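DynE8 (Micromonospora chersina, PDB 4AMM) is an iterative polyketide synthase of enediyne (dynemicin) biosynthesis, represented by its acyltransferase domain, which probably selects and transfers the acyl units used in chain building. Local coordinates at residues P11-L16 / G73-G78; G174-E179 / G329-R334; L195-A200 / L296-P301; R226-G231 / E259-A264; L344-G349 / T382-A387. All coordinates share one frame; numbering follows the deposited sequence.

Interaction 1 (P11-L16 / G73-G78)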
# COMPACT_ATOMS: atom_id res chain seq x y z
N PRO A 11 18.50 -7.69 -24.38
CA PRO A 11 19.44 -6.59 -24.23
C PRO A 11 18.95 -5.23 -24.65
O PRO A 11 19.50 -4.22 -24.22
CB PRO A 11 20.65 -7.01 -25.15
CG PRO A 11 20.57 -8.42 -25.20
CD PRO A 11 19.08 -8.81 -25.13
N ASP A 12 17.94 -5.14 -25.50
CA ASP A 12 17.43 -3.84 -25.94
C ASP A 12 16.02 -4.03 -26.48
O ASP A 12 15.53 -5.15 -26.54
CB ASP A 12 18.37 -3.17 -27.00
CG ASP A 12 18.68 -4.06 -28.18
OD1 ASP A 12 17.85 -4.85 -28.71
OD2 ASP A 12 19.85 -3.92 -28.61
N ALA A 13 15.42 -2.93 -26.93
CA ALA A 13 14.03 -3.01 -27.41
C ALA A 13 13.82 -3.91 -28.61
O ALA A 13 12.82 -4.63 -28.69
CB ALA A 13 13.47 -1.63 -27.75
N ALA A 14 14.69 -3.81 -29.61
CA ALA A 14 14.56 -4.71 -30.75
C ALA A 14 14.59 -6.18 -30.40
O ALA A 14 13.80 -6.96 -30.89
CB ALA A 14 15.70 -4.39 -31.80
N ALA A 15 15.52 -6.56 -29.53
CA ALA A 15 15.68 -7.93 -29.13
C ALA A 15 14.47 -8.36 -28.26
O ALA A 15 14.06 -9.53 -28.33
CB ALA A 15 17.02 -8.11 -28.34
N LEU A 16 13.96 -7.42 -27.45
CA LEU A 16 12.77 -7.79 -26.63
C LEU A 16 11.59 -7.99 -27.53
O LEU A 16 10.84 -8.96 -27.31
CB LEU A 16 12.53 -6.69 -25.59
CG LEU A 16 11.36 -7.02 -24.59
CD1 LEU A 16 11.65 -8.35 -23.85
CD2 LEU A 16 11.14 -5.79 -23.74
N GLY A 73 2.57 -4.06 -29.07
CA GLY A 73 2.02 -2.86 -29.70
C GLY A 73 2.72 -1.63 -29.20
O GLY A 73 3.01 -0.71 -29.97
N HIS A 74 2.99 -1.58 -27.87
CA HIS A 74 3.68 -0.50 -27.25
C HIS A 74 5.09 -0.34 -27.85
O HIS A 74 5.49 0.79 -28.23
CB HIS A 74 3.80 -0.75 -25.72
CG HIS A 74 4.35 0.42 -24.94
ND1 HIS A 74 5.63 0.48 -24.38
CD2 HIS A 74 3.74 1.56 -24.56
CE1 HIS A 74 5.78 1.62 -23.73
NE2 HIS A 74 4.65 2.30 -23.83
N LEU A 75 5.85 -1.45 -27.93
CA LEU A 75 7.21 -1.36 -28.47
C LEU A 75 7.09 -0.92 -29.96
O LEU A 75 7.97 -0.19 -30.43
CB LEU A 75 7.90 -2.72 -28.35
CG LEU A 75 8.21 -3.21 -26.93
CD1 LEU A 75 8.67 -4.65 -26.96
CD2 LEU A 75 9.28 -2.31 -26.34
N ALA A 76 6.07 -1.38 -30.68
CA ALA A 76 5.96 -1.08 -32.15
C ALA A 76 5.75 0.42 -32.36
O ALA A 76 6.13 0.98 -33.38
CB ALA A 76 4.83 -1.83 -32.78
N GLU A 77 5.17 1.11 -31.39
CA GLU A 77 4.95 2.52 -31.52
C GLU A 77 6.10 3.32 -30.93
O GLU A 77 6.00 4.54 -30.79
CB GLU A 77 3.66 2.89 -30.86
CG GLU A 77 2.54 2.24 -31.59
CD GLU A 77 1.27 2.37 -30.85
OE1 GLU A 77 1.25 3.07 -29.79
OE2 GLU A 77 0.28 1.77 -31.34
N GLY A 78 7.19 2.62 -30.61
CA GLY A 78 8.37 3.21 -30.02
C GLY A 78 8.25 3.45 -28.49
O GLY A 78 9.04 4.20 -27.93

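Interaction 2 (G174-E179 / G329-R334)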
# COMPACT_ATOMS: atom_id res chain seq x y z
N GLY A 174 4.48 4.58 5.65
CA GLY A 174 3.43 3.77 6.28
C GLY A 174 2.29 4.67 6.74
O GLY A 174 2.53 5.75 7.28
N HIS A 175 1.06 4.20 6.49
CA HIS A 175 -0.18 4.94 6.89
C HIS A 175 -0.57 4.54 8.30
O HIS A 175 -0.98 3.42 8.54
CB HIS A 175 -1.27 4.54 5.89
CG HIS A 175 -2.45 5.48 5.83
ND1 HIS A 175 -3.42 5.49 6.84
CD2 HIS A 175 -2.86 6.34 4.86
CE1 HIS A 175 -4.36 6.36 6.47
NE2 HIS A 175 -4.05 6.89 5.29
N SER A 176 -0.45 5.51 9.22
CA SER A 176 -0.87 5.26 10.64
C SER A 176 -0.12 4.00 11.14
O SER A 176 1.15 4.05 11.27
CB SER A 176 -2.38 5.18 10.75
OG SER A 176 -2.61 5.12 12.19
N LEU A 177 -0.79 2.93 11.49
CA LEU A 177 -0.17 1.69 11.91
C LEU A 177 1.01 1.28 11.02
O LEU A 177 2.02 0.72 11.51
CB LEU A 177 -1.23 0.55 11.90
CG LEU A 177 -0.73 -0.85 12.17
CD1 LEU A 177 -0.13 -0.98 13.60
CD2 LEU A 177 -1.86 -1.81 11.94
N GLY A 178 0.84 1.46 9.71
CA GLY A 178 1.92 1.03 8.79
C GLY A 178 3.24 1.73 9.03
O GLY A 178 4.26 1.16 8.56
N GLU A 179 3.28 2.87 9.67
CA GLU A 179 4.60 3.49 9.94
C GLU A 179 5.42 2.54 10.79
O GLU A 179 6.64 2.56 10.69
CB GLU A 179 4.38 4.81 10.64
CG GLU A 179 5.72 5.65 10.70
CD GLU A 179 5.51 7.09 10.34
OE1 GLU A 179 4.69 7.43 9.45
OE2 GLU A 179 6.25 7.99 10.88
N GLY A 329 -2.53 13.24 16.45
CA GLY A 329 -2.41 14.10 15.28
C GLY A 329 -2.93 13.45 13.99
O GLY A 329 -3.20 12.23 13.94
N PRO A 330 -2.94 14.24 12.91
CA PRO A 330 -3.50 13.70 11.64
C PRO A 330 -2.51 12.80 10.93
O PRO A 330 -1.28 12.94 11.10
CB PRO A 330 -3.77 14.94 10.81
CG PRO A 330 -2.70 15.91 11.31
CD PRO A 330 -2.72 15.69 12.85
N VAL A 331 -2.99 11.93 10.10
CA VAL A 331 -2.18 11.08 9.20
C VAL A 331 -1.93 11.88 7.95
O VAL A 331 -2.83 12.26 7.16
CB VAL A 331 -2.93 9.79 8.80
CG1 VAL A 331 -2.07 8.95 7.79
CG2 VAL A 331 -3.30 8.98 10.00
N ARG A 332 -0.65 12.20 7.73
CA ARG A 332 -0.23 13.06 6.60
C ARG A 332 0.14 12.27 5.42
O ARG A 332 1.32 12.28 4.92
CB ARG A 332 0.97 13.92 7.11
CG ARG A 332 0.50 14.82 8.30
CD ARG A 332 1.61 15.88 8.64
NE ARG A 332 1.03 16.80 9.62
CZ ARG A 332 0.08 17.70 9.34
NH1 ARG A 332 -0.30 17.92 8.11
NH2 ARG A 332 -0.46 18.41 10.31
N PHE A 333 -0.81 11.50 4.87
CA PHE A 333 -0.46 10.63 3.74
C PHE A 333 -0.29 11.45 2.48
O PHE A 333 0.68 11.11 1.76
CB PHE A 333 -1.67 9.69 3.51
CG PHE A 333 -1.46 8.80 2.30
CD1 PHE A 333 -0.59 7.70 2.35
CD2 PHE A 333 -2.16 9.02 1.13
CE1 PHE A 333 -0.44 6.84 1.20
CE2 PHE A 333 -1.99 8.21 -0.02
CZ PHE A 333 -1.13 7.12 0.03
N ARG A 334 -1.05 12.47 2.21
CA ARG A 334 -0.83 13.26 1.00
C ARG A 334 0.57 13.82 1.00
O ARG A 334 1.31 13.72 -0.06
CB ARG A 334 -1.85 14.41 0.99
CG ARG A 334 -1.64 15.39 -0.21
CD ARG A 334 -2.67 16.55 -0.08
NE ARG A 334 -2.49 17.26 1.14
CZ ARG A 334 -1.58 18.20 1.38
NH1 ARG A 334 -0.80 18.64 0.36
NH2 ARG A 334 -1.46 18.80 2.56

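Interaction 3 (L195-A200 / L296-P301)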
# COMPACT_ATOMS: atom_id res chain seq x y z
N LEU A 195 6.08 -6.46 16.03
CA LEU A 195 4.82 -7.14 16.27
C LEU A 195 4.40 -6.96 17.71
O LEU A 195 3.18 -6.71 17.92
CB LEU A 195 4.98 -8.62 15.87
CG LEU A 195 3.74 -9.41 16.09
CD1 LEU A 195 2.58 -8.98 15.17
CD2 LEU A 195 3.98 -10.93 15.91
N ALA A 196 5.30 -7.04 18.69
CA ALA A 196 4.94 -6.85 20.05
C ALA A 196 4.40 -5.41 20.26
O ALA A 196 3.39 -5.23 20.97
CB ALA A 196 6.15 -7.18 20.96
N LEU A 197 5.02 -4.42 19.65
CA LEU A 197 4.56 -3.06 19.78
C LEU A 197 3.19 -2.91 19.11
O LEU A 197 2.34 -2.18 19.65
CB LEU A 197 5.56 -2.08 19.17
CG LEU A 197 5.21 -0.62 19.22
CD1 LEU A 197 5.05 -0.15 20.67
CD2 LEU A 197 6.27 0.15 18.49
N ALA A 198 2.99 -3.54 17.99
CA ALA A 198 1.63 -3.52 17.36
C ALA A 198 0.55 -4.09 18.27
O ALA A 198 -0.52 -3.57 18.29
CB ALA A 198 1.64 -4.24 16.02
N ARG A 199 0.83 -5.15 19.01
CA ARG A 199 -0.16 -5.76 19.92
C ARG A 199 -0.41 -4.69 21.00
O ARG A 199 -1.56 -4.47 21.35
CB ARG A 199 0.45 -7.00 20.58
CG ARG A 199 0.65 -8.15 19.73
CD ARG A 199 1.02 -9.43 20.62
NE ARG A 199 1.29 -10.51 19.68
CZ ARG A 199 0.36 -11.08 18.92
NH1 ARG A 199 -0.93 -10.71 19.04
NH2 ARG A 199 0.71 -12.04 18.06
N ALA A 200 0.60 -4.04 21.53
CA ALA A 200 0.36 -3.08 22.60
C ALA A 200 -0.46 -1.89 22.08
O ALA A 200 -1.33 -1.33 22.80
CB ALA A 200 1.73 -2.63 23.21
N LEU A 296 11.77 -0.22 24.30
CA LEU A 296 12.33 -1.00 23.16
C LEU A 296 13.65 -0.44 22.71
O LEU A 296 13.90 0.76 22.76
CB LEU A 296 11.36 -0.97 21.92
CG LEU A 296 10.02 -1.56 22.32
CD1 LEU A 296 9.04 -1.27 21.20
CD2 LEU A 296 10.08 -2.98 22.64
N PRO A 297 14.48 -1.33 22.15
CA PRO A 297 15.85 -0.94 21.72
C PRO A 297 15.87 -0.30 20.31
O PRO A 297 16.49 -0.83 19.37
CB PRO A 297 16.58 -2.29 21.75
CG PRO A 297 15.51 -3.27 21.23
CD PRO A 297 14.20 -2.75 21.91
N TRP A 298 15.26 0.86 20.19
CA TRP A 298 15.22 1.59 18.90
C TRP A 298 16.55 1.90 18.29
O TRP A 298 17.50 2.29 19.04
CB TRP A 298 14.50 2.95 19.07
CG TRP A 298 13.04 2.77 19.44
CD1 TRP A 298 12.48 2.82 20.70
CD2 TRP A 298 11.96 2.54 18.53
NE1 TRP A 298 11.13 2.59 20.64
CE2 TRP A 298 10.79 2.40 19.32
CE3 TRP A 298 11.90 2.35 17.15
CZ2 TRP A 298 9.54 2.16 18.75
CZ3 TRP A 298 10.64 2.08 16.58
CH2 TRP A 298 9.48 2.01 17.37
N ARG A 299 16.68 1.73 16.97
CA ARG A 299 17.87 2.19 16.23
C ARG A 299 17.48 3.25 15.22
O ARG A 299 16.32 3.32 14.80
CB ARG A 299 18.54 0.99 15.52
CG ARG A 299 18.78 -0.23 16.43
CD ARG A 299 19.80 -1.23 15.90
NE ARG A 299 19.91 -2.38 16.81
CZ ARG A 299 20.66 -3.47 16.61
NH1 ARG A 299 21.43 -3.58 15.52
NH2 ARG A 299 20.67 -4.45 17.52
N ARG A 300 18.44 4.03 14.78
CA ARG A 300 18.25 4.97 13.73
C ARG A 300 17.84 4.22 12.44
O ARG A 300 18.46 3.22 12.13
CB ARG A 300 19.58 5.67 13.47
CG ARG A 300 19.43 6.87 12.57
CD ARG A 300 20.67 7.81 12.62
NE ARG A 300 20.41 9.14 12.05
CZ ARG A 300 20.45 9.43 10.74
NH1 ARG A 300 20.74 8.47 9.85
NH2 ARG A 300 20.21 10.68 10.32
N PRO A 301 16.79 4.72 11.74
CA PRO A 301 16.49 4.09 10.44
C PRO A 301 17.62 4.21 9.46
O PRO A 301 18.27 5.28 9.41
CB PRO A 301 15.31 4.92 9.91
CG PRO A 301 14.63 5.45 11.10
CD PRO A 301 15.78 5.71 12.11

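Interaction 4 (R226-G231 / E259-A264)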
# COMPACT_ATOMS: atom_id res chain seq x y z
N ARG A 226 -11.23 21.64 6.43
CA ARG A 226 -11.01 22.55 7.54
C ARG A 226 -12.03 23.62 7.57
O ARG A 226 -12.45 24.06 8.65
CB ARG A 226 -9.57 23.15 7.45
CG ARG A 226 -8.52 22.12 7.88
CD ARG A 226 -7.89 22.55 9.25
NE ARG A 226 -7.08 21.50 9.85
CZ ARG A 226 -5.87 21.14 9.47
NH1 ARG A 226 -5.25 21.74 8.41
NH2 ARG A 226 -5.26 20.14 10.14
N GLU A 227 -12.52 24.08 6.41
CA GLU A 227 -13.66 25.03 6.42
C GLU A 227 -14.96 24.40 6.97
O GLU A 227 -15.61 25.01 7.82
CB GLU A 227 -13.88 25.52 4.99
CG GLU A 227 -15.00 26.61 4.88
CD GLU A 227 -15.43 26.84 3.43
OE1 GLU A 227 -14.72 27.57 2.73
OE2 GLU A 227 -16.48 26.28 2.99
N LEU A 228 -15.25 23.15 6.59
CA LEU A 228 -16.44 22.49 7.12
C LEU A 228 -16.33 22.23 8.62
O LEU A 228 -17.34 22.30 9.36
CB LEU A 228 -16.70 21.13 6.41
CG LEU A 228 -17.06 21.17 4.93
CD1 LEU A 228 -17.16 19.77 4.29
CD2 LEU A 228 -18.42 21.86 4.75
N ALA A 229 -15.13 21.89 9.08
CA ALA A 229 -14.92 21.54 10.47
C ALA A 229 -14.75 22.75 11.39
O ALA A 229 -14.81 22.58 12.63
CB ALA A 229 -13.69 20.63 10.61
N ALA A 230 -14.55 23.94 10.84
CA ALA A 230 -14.19 25.11 11.66
C ALA A 230 -15.30 25.45 12.63
O ALA A 230 -16.46 25.54 12.24
CB ALA A 230 -13.82 26.30 10.77
N GLY A 231 -14.96 25.49 13.91
CA GLY A 231 -15.91 25.85 14.96
C GLY A 231 -16.77 24.64 15.40
O GLY A 231 -17.59 24.76 16.31
N GLU A 259 -23.87 18.26 8.64
CA GLU A 259 -24.80 19.36 8.27
C GLU A 259 -24.13 20.32 7.36
O GLU A 259 -24.69 20.71 6.33
CB GLU A 259 -25.20 20.20 9.48
CG GLU A 259 -26.24 19.54 10.35
CD GLU A 259 -26.43 20.39 11.61
OE1 GLU A 259 -26.57 21.64 11.46
OE2 GLU A 259 -26.32 19.79 12.69
N ALA A 260 -22.93 20.79 7.73
CA ALA A 260 -22.18 21.74 6.94
C ALA A 260 -21.89 21.18 5.56
O ALA A 260 -21.98 21.90 4.57
CB ALA A 260 -20.84 22.21 7.63
N ALA A 261 -21.52 19.91 5.50
CA ALA A 261 -21.13 19.30 4.24
C ALA A 261 -22.37 19.23 3.32
O ALA A 261 -22.25 19.59 2.14
CB ALA A 261 -20.56 17.90 4.48
N ARG A 262 -23.53 18.88 3.86
CA ARG A 262 -24.72 18.86 3.02
C ARG A 262 -25.06 20.25 2.48
O ARG A 262 -25.38 20.38 1.28
CB ARG A 262 -25.89 18.25 3.76
CG ARG A 262 -25.84 16.77 3.88
CD ARG A 262 -27.18 16.17 4.33
NE ARG A 262 -27.65 16.79 5.57
CZ ARG A 262 -27.31 16.38 6.78
NH1 ARG A 262 -26.49 15.35 6.95
NH2 ARG A 262 -27.79 17.02 7.83
N HIS A 263 -24.90 21.29 3.30
CA HIS A 263 -25.16 22.68 2.85
C HIS A 263 -24.20 23.15 1.77
O HIS A 263 -24.58 23.87 0.81
CB HIS A 263 -25.10 23.66 4.02
CG HIS A 263 -26.06 23.34 5.13
ND1 HIS A 263 -27.05 22.39 5.03
CD2 HIS A 263 -26.17 23.86 6.39
CE1 HIS A 263 -27.73 22.32 6.16
NE2 HIS A 263 -27.23 23.22 7.00
N ALA A 264 -22.95 22.70 1.86
CA ALA A 264 -21.92 23.07 0.92
C ALA A 264 -21.93 22.20 -0.33
O ALA A 264 -21.16 22.44 -1.28
CB ALA A 264 -20.52 23.02 1.63

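Interaction 5 (L344-G349 / T382-A387)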
# COMPACT_ATOMS: atom_id res chain seq x y z
N LEU A 344 6.89 3.98 -9.49
CA LEU A 344 5.97 2.94 -9.19
C LEU A 344 6.01 2.69 -7.66
O LEU A 344 7.05 2.76 -7.01
CB LEU A 344 6.38 1.75 -10.07
CG LEU A 344 5.60 0.48 -10.01
CD1 LEU A 344 5.87 -0.20 -11.30
CD2 LEU A 344 6.12 -0.32 -8.81
N LEU A 345 4.83 2.42 -7.07
CA LEU A 345 4.76 2.14 -5.63
C LEU A 345 4.29 0.71 -5.48
O LEU A 345 3.36 0.28 -6.20
CB LEU A 345 3.73 3.09 -5.00
CG LEU A 345 4.16 4.53 -5.09
CD1 LEU A 345 3.04 5.49 -4.94
CD2 LEU A 345 5.26 4.80 -4.07
N VAL A 346 4.83 -0.03 -4.55
CA VAL A 346 4.39 -1.36 -4.24
C VAL A 346 3.95 -1.41 -2.81
O VAL A 346 4.70 -1.04 -1.88
CB VAL A 346 5.58 -2.40 -4.47
CG1 VAL A 346 5.10 -3.80 -4.03
CG2 VAL A 346 5.93 -2.38 -5.97
N GLU A 347 2.70 -1.80 -2.59
CA GLU A 347 2.17 -1.96 -1.21
C GLU A 347 2.55 -3.31 -0.63
O GLU A 347 2.40 -4.37 -1.29
CB GLU A 347 0.64 -1.73 -1.29
CG GLU A 347 -0.08 -1.84 0.06
CD GLU A 347 -1.57 -1.50 -0.05
OE1 GLU A 347 -2.08 -1.29 -1.17
OE2 GLU A 347 -2.12 -1.25 1.00
N VAL A 348 3.07 -3.24 0.60
CA VAL A 348 3.64 -4.44 1.31
C VAL A 348 2.82 -4.77 2.57
O VAL A 348 3.08 -4.29 3.68
CB VAL A 348 5.08 -4.09 1.72
CG1 VAL A 348 5.85 -5.31 2.31
CG2 VAL A 348 5.90 -3.58 0.52
N GLY A 349 1.77 -5.55 2.40
CA GLY A 349 0.87 -5.72 3.54
C GLY A 349 -0.31 -6.32 2.90
O GLY A 349 -0.38 -6.61 1.67
N THR A 382 5.17 -8.73 -7.71
CA THR A 382 6.52 -9.20 -8.03
C THR A 382 6.81 -8.85 -9.47
O THR A 382 7.96 -8.48 -9.82
CB THR A 382 6.64 -10.69 -7.77
OG1 THR A 382 6.32 -10.94 -6.38
CG2 THR A 382 8.07 -11.15 -7.96
N ALA A 383 5.82 -8.90 -10.38
CA ALA A 383 6.03 -8.48 -11.78
C ALA A 383 6.43 -7.01 -11.78
O ALA A 383 7.36 -6.63 -12.56
CB ALA A 383 4.68 -8.64 -12.60
N ALA A 384 5.82 -6.13 -11.01
CA ALA A 384 6.14 -4.75 -10.96
C ALA A 384 7.60 -4.59 -10.49
O ALA A 384 8.36 -3.80 -11.10
CB ALA A 384 5.19 -3.96 -10.02
N LEU A 385 7.98 -5.26 -9.39
CA LEU A 385 9.37 -5.12 -8.86
C LEU A 385 10.30 -5.57 -9.96
O LEU A 385 11.41 -4.94 -10.09
CB LEU A 385 9.48 -5.98 -7.66
CG LEU A 385 8.71 -5.48 -6.40
CD1 LEU A 385 8.68 -6.48 -5.31
CD2 LEU A 385 9.38 -4.21 -5.84
N PHE A 386 10.05 -6.66 -10.66
CA PHE A 386 11.01 -7.16 -11.65
C PHE A 386 11.10 -6.21 -12.81
O PHE A 386 12.19 -5.79 -13.22
CB PHE A 386 10.63 -8.60 -12.10
CG PHE A 386 11.56 -9.15 -13.16
CD1 PHE A 386 12.74 -9.79 -12.73
CD2 PHE A 386 11.31 -8.97 -14.49
CE1 PHE A 386 13.64 -10.27 -13.69
CE2 PHE A 386 12.20 -9.42 -15.45
CZ PHE A 386 13.38 -10.12 -15.04
N ALA A 387 10.00 -5.77 -13.41
CA ALA A 387 10.05 -4.94 -14.61
C ALA A 387 10.70 -3.64 -14.27
O ALA A 387 11.45 -3.09 -15.11
CB ALA A 387 8.66 -4.76 -15.21

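Interaction 1 (P11-L16 / G73-G78)
Leu75 reaches across to Ala13 and Leu16 with one methyl for each, and these two methyl pairs carry the contact. Its CG stands opposite the carbonyl carbon (chi1 -67°), and the branch divides the work: Leu75 CD1 meets Leu16 CD2 at 4.2 Å, while Leu75 CD2 approaches Ala13 CB at 4.5 Å. Leu16 answers with the other common leucine shape, its CG swung anti to the backbone N (chi1 -176°), which carries CD2 to the facing leucine. Both distances are ordinary or slightly long for methyl groups, and no hydrogen bond joins the segments, so the fit is apolar and relaxed.

Each helix end is defined by its own polar geometry. Asp12 is the N-cap of helix 13-27: Ala15 N donates to Asp12 OD1 over 3.0 Å at 160°. Gly78, with positive phi, is the C-prime residue of a Schellman motif closing helix 61-76, in which Gly78 N bonds Leu75 O at 2.9 Å.

Leu16 and Leu75 both also rest on Leu91 of strand 89-92. The start of one helix and the end of another thus pack side by side on a single face of an antiparallel four-stranded sheet, a two-layer alpha/beta sandwich.

Interaction 2 (G174-E179 / G329-R334)
The imidazole of His175 carries Val331 on one face and meets Phe333 at its edge. Val331 CG1 stands 3.7 Å from the ring centroid and only 9° off the ring normal, a CH-pi contact centred on the face. At the rim, His175 CD2 comes to 3.6 Å from Phe333 CD1, near the imidazole plane; the two rings are inclined at 49° with centroids 5.5 Å apart, an oblique pair.

His175 CG lies anti to the backbone N (chi1 -161°), which brings the face of the ring against Val331 CG1, and His175 NE2 bonds Asn240 OD1, fixing its rotation. The two methyls of Val331 divide the contact: CG1 covers the imidazole and CG2 packs on Ser176 CB at 4.0 Å. With an alanine in place of His175, Val331 CG1 would probably face a gap and Asn240 OD1 would be left without its imidazole mate.

Gly174, Ser176 and Gly178 fit the GxSxG nucleophile elbow, and Ser176 has the strained positive phi expected of it. Its OG bonds His278 NE2 and Arg201 NH2, consistent with the Ser-His pair of acyltransferases. The elbow joins strand 171-174 to helix 178-185. Across the contact, residues 331-332 pair weakly at the border of the mixed sheet beside strand 235-241, where Val331 exchanges backbone hydrogen bonds with Ala237 and Asp239, and helix 353-360 packs on His175 and Phe333 through Leu357.

Interaction 3 (L195-A200 / L296-P301)
This is an apolar helix-to-loop contact at the periphery of the acyltransferase domain's alpha/beta core: helix 191-206 lies against the irregular chain that leads from helix 283-294 to strand 305-306. The local motif on the loop side is an inverse gamma turn centred on Pro297, evidenced by the bond from Trp298 N to Leu296 O at 2.9 Å. The tight turn brings the side chains before and after the proline, Leu296 and Trp298, to bear on one helical residue, Leu197.

Leu197 projects from the helix with CG anti to its backbone nitrogen (chi1 179°), and different parts of it serve the two partners. Its CB lies 4.1 Å from Leu296 CD1, and the two leucine side chains run at a slant to each other. Leu296 uses this one methyl, which also lies 4.1 Å from Leu197 CD2. The Leu197 and Trp298 side chains cross at about a right angle.

The Trp298 side chain is tethered at its polar end, since NE1 donates to Ala293 O at the end of helix 283-294; this leaves the benzo part of the indole to face Leu197. Around this patch, Leu189 touches both Leu296 and Trp298, and Leu289 packs on Leu197. No hydrogen bond crosses between the segments; the closest approach is from Leu197 CD2, 3.8 Å from Trp298 CZ2 and 3.9 Å from Trp298 CH2.

Interaction 4 (R226-G231 / E259-A264)
The two helices of a ferredoxin-like subdomain meet here. Strands 213-218, 235-241, 244-250 and 268-270, with helices 222-229 and 251-264, follow in the order beta-alpha-beta-beta-alpha-beta, and the four strands lie antiparallel in the sheet order 4-1-3-2 that defines the fold. The contact lies in the C-terminal turns of both helices, whose nearest CA atoms, those of Leu228 and Ala260, are 5.8 Å apart.

One side chain, Leu228, spans the interface and meets three alanines. Its CG is opposite the carbonyl carbon (chi1 -66°), an extended shape that sends both methyls at the facing helix. Leu228 CD2 sits between two alanine methyls one turn apart, 3.8 Å from Ala260 CB and 3.9 Å from Ala264 CB. The same methyl also touches backbone, at 3.6 Å from Ala260 O and 3.7 Å from Ala261 N. Leu228 CD1 turns to the neighbouring residue and lies 3.9 Å from Ala261 CB. A serine in place of Leu228 would probably open a gap over Ala260, Ala261 and Ala264 and leave their methyls without the leucine that covers them.

Ala260 O already accepts from Ala264 N at 3.0 Å, so the leucine methyl lies over a carbonyl whose helical bond is made. With no hydrogen bond or ion pair across the segments, the contact relies on shape: one branched residue set against small ones, which lets the helix backbones come close.

Interaction 5 (L344-G349 / T382-A387)
Thr382 OG1 is gripped twice, giving its proton to Met378 O one turn back in its own helix and accepting from Trp161 NE1. That pair of bonds ties the helix to helix 144-165, while Ala384 and Leu385, two and three residues further on, meet Leu344 and Val346 of the strand. Leu385 CD2 packs on Val346 CG2 at 3.9 Å, and Leu385 CG follows at 4.2 Å from the same methyl. With Val346 CG1 anti to the backbone N (chi1 176°), CG2 falls anti to the carbonyl carbon and is the branch that meets Leu385.

The strand belongs to the parallel sheet of the alpha/beta acyltransferase core, where 344-347 runs between 99-103 and 365-367. Helix 376-387 covers one face of it, its last turns running at 144° to the strand direction with axes 9.2 Å apart, close enough for one layer of small and medium side chains. Ala384 fills the spot where the backbones come nearest: its CB is 4.4 Å from Val346 CG2. Leu344 CD2 lies 3.9 Å from Ala384 CB in one of the two conformers of the leucine, so that distance is less certain.

Phe90 and Val366 also pack on Ala384, so the alanine is closed in by more than its strand partners. Farther along the strand the buried Glu347 carboxylate is satisfied by backbone at the start of helix 353-360: OE1 takes Ser355 N, and OE2 takes Leu354 N.

From the N terminus, interaction 1 closes first, joining two helices on the antiparallel sheet, and is finished before any other opens. Interaction 2 then spans the longest loop, from the elbow at 174-179 to 329-334, tying the parallel-sheet core to the mixed sheet. Interaction 3 (195-200 with 296-301) falls within that span, and interaction 4 (226-231 with 259-264) falls within interaction 3, so the three enclose one another without crossing. Interaction 5 follows in series and packs the last helix on the core strand. The centres of interactions 2 and 3 are about 17 Å apart, those of 1 and 4 about 53 Å.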